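Local structure of dihydroorotase (Saccharomyces cerevisiae S288C, 6L0A) at residues 289-293 with 294-298. The protein catalyses the reversible, zinc-dependent interconversion of N-carbamoyl-L-aspartate and (S)-dihydroorotate, the third step of de novo pyrimidine biosynthesis. Sequence-based numbering, arbitrary orientation.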
loop_
_atom_site.group_PDB
_atom_site.type_symbol
_atom_site.label_atom_id
_atom_site.label_comp_id
_atom_site.label_asym_id
_atom_site.label_seq_id
_atom_site.Cartn_x
_atom_site.Cartn_y
_atom_site.Cartn_z
ATOM N N GLN C 289 21.781 -4.858 -12.294
ATOM C CA GLN C 289 21.764 -5.499 -10.984
ATOM C C GLN C 289 20.936 -6.775 -11.014
ATOM O O GLN C 289 21.354 -7.819 -10.493
ATOM C CB GLN C 289 21.222 -4.524 -9.937
ATOM C CG GLN C 289 21.565 -4.900 -8.498
ATOM C CD GLN C 289 23.059 -4.990 -8.281
ATOM O OE1 GLN C 289 23.811 -4.093 -8.677
ATOM N NE2 GLN C 289 23.503 -6.075 -7.648
ATOM N N VAL C 290 19.761 -6.713 -11.638
ATOM C CA VAL C 290 18.864 -7.864 -11.683
ATOM C C VAL C 290 19.458 -8.978 -12.530
ATOM O O VAL C 290 19.447 -10.153 -12.139
ATOM C CB VAL C 290 17.487 -7.434 -12.213
ATOM C CG1 VAL C 290 16.561 -8.648 -12.338
ATOM C CG2 VAL C 290 16.909 -6.365 -11.304
ATOM N N PHE C 291 19.974 -8.634 -13.712
ATOM C CA PHE C 291 20.490 -9.667 -14.599
ATOM C C PHE C 291 21.741 -10.326 -14.023
ATOM O O PHE C 291 21.950 -11.527 -14.215
ATOM C CB PHE C 291 20.767 -9.073 -15.979
ATOM C CG PHE C 291 19.532 -8.943 -16.844
ATOM C CD1 PHE C 291 18.549 -8.010 -16.542
ATOM C CD2 PHE C 291 19.361 -9.752 -17.956
ATOM C CE1 PHE C 291 17.420 -7.881 -17.341
ATOM C CE2 PHE C 291 18.232 -9.636 -18.759
ATOM C CZ PHE C 291 17.258 -8.692 -18.445
ATOM N N GLU C 292 22.551 -9.572 -13.288
ATOM C CA GLU C 292 23.696 -10.168 -12.603
ATOM C C GLU C 292 23.237 -11.143 -11.528
ATOM O O GLU C 292 23.687 -12.296 -11.480
ATOM C CB GLU C 292 24.567 -9.074 -11.993
ATOM C CG GLU C 292 25.606 -9.619 -11.024
ATOM C CD GLU C 292 26.872 -8.804 -11.012
ATOM O OE1 GLU C 292 26.802 -7.607 -10.661
ATOM O OE2 GLU C 292 27.937 -9.360 -11.360
ATOM N N GLU C 293 22.326 -10.698 -10.659
ATOM C CA GLU C 293 21.831 -11.566 -9.599
ATOM C C GLU C 293 21.144 -12.805 -10.164
ATOM O O GLU C 293 21.164 -13.870 -9.531
ATOM C CB GLU C 293 20.895 -10.770 -8.680
ATOM C CG GLU C 293 21.608 -9.632 -7.927
ATOM C CD GLU C 293 20.669 -8.759 -7.106
ATOM O OE1 GLU C 293 19.445 -8.993 -7.154
ATOM O OE2 GLU C 293 21.158 -7.822 -6.424
ATOM N N GLN C 294 20.570 -12.710 -11.360
ATOM C CA GLN C 294 19.916 -13.850 -11.982
ATOM C C GLN C 294 20.856 -14.687 -12.837
ATOM O O GLN C 294 20.410 -15.678 -13.429
ATOM C CB GLN C 294 18.734 -13.394 -12.846
ATOM C CG GLN C 294 17.624 -12.722 -12.054
ATOM C CD GLN C 294 17.171 -13.553 -10.877
ATOM O OE1 GLN C 294 16.733 -14.694 -11.042
ATOM N NE2 GLN C 294 17.267 -12.988 -9.681
ATOM N N ASN C 295 22.130 -14.313 -12.922
ATOM C CA ASN C 295 23.099 -15.043 -13.737
ATOM C C ASN C 295 22.641 -15.117 -15.184
ATOM O O ASN C 295 22.684 -16.164 -15.832
ATOM C CB ASN C 295 23.358 -16.430 -13.161
ATOM C CG ASN C 295 23.906 -16.353 -11.793
ATOM O OD1 ASN C 295 23.542 -17.127 -10.906
ATOM N ND2 ASN C 295 24.782 -15.380 -11.572
ATOM N N ALA C 296 22.198 -13.973 -15.691
ATOM C CA ALA C 296 21.664 -13.920 -17.042
ATOM C C ALA C 296 22.158 -12.688 -17.792
ATOM O O ALA C 296 21.456 -12.173 -18.669
ATOM C CB ALA C 296 20.135 -13.951 -17.016
ATOM N N LEU C 297 23.365 -12.214 -17.480
ATOM C CA LEU C 297 23.873 -11.006 -18.122
ATOM C C LEU C 297 23.971 -11.147 -19.639
ATOM O O LEU C 297 23.912 -10.139 -20.350
ATOM C CB LEU C 297 25.235 -10.634 -17.540
ATOM C CG LEU C 297 25.214 -9.993 -16.152
ATOM C CD1 LEU C 297 26.619 -9.960 -15.554
ATOM C CD2 LEU C 297 24.624 -8.588 -16.215
ATOM N N GLU C 298 24.091 -12.373 -20.154
ATOM C CA GLU C 298 24.103 -12.568 -21.599
ATOM C C GLU C 298 22.783 -12.166 -22.246
ATOM O O GLU C 298 22.752 -11.927 -23.456
ATOM C CB GLU C 298 24.432 -14.025 -21.937
ATOM C CG GLU C 298 23.240 -14.979 -21.894
ATOM C CD GLU C 298 23.083 -15.667 -20.543
ATOM O OE1 GLU C 298 23.611 -15.141 -19.534
ATOM O OE2 GLU C 298 22.433 -16.735 -20.490
HETATM O O HOH W 1 17.549 -9.779 -8.704
#
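Leu297 lays its CD2 methyl against the last helical turn, 3.9 Å from Phe291 CB. The same methyl also nears the backbone N of Glu292. Leu297 CG and CD1 lie alongside Glu292 CA, with CD1 also near Glu292 CB. Trp357 of strand 354-362 also touches Leu297. The Phe291 ring meets the returning chain edge-on: Ala296 O lies near the ring plane, 3.3 Å from Phe291 CD2. Val247 touches both Phe291 and the Ala296 methyl, and Phe303 of the next helix meets the ring. Helix 283-293 ends here in a Schellman motif. Asn295 takes positive phi (57°), and the chain doubles back. Ala296 N then gives a nearly straight bond to Phe291 O, 2.9 Å long. Asn295 N bonds to Glu292 O from well above the carbonyl plane. One residue earlier, Gln294 N bonds to Val290 O with a more bent N-H angle of 141°. Gln294 CG stands beside its own backbone N (chi1 -63°), which brings it next to this same carbonyl, 3.2 Å from Val290 O. A water donates to Glu293 OE1 at 2.6 Å and weakly accepts from Gln294 NE2. The other carboxylate oxygen of Glu293, OE2, accepts from Gln289 NE2 one turn back. The carboxylate of Glu292 turns elsewhere, to a salt bridge with Lys329.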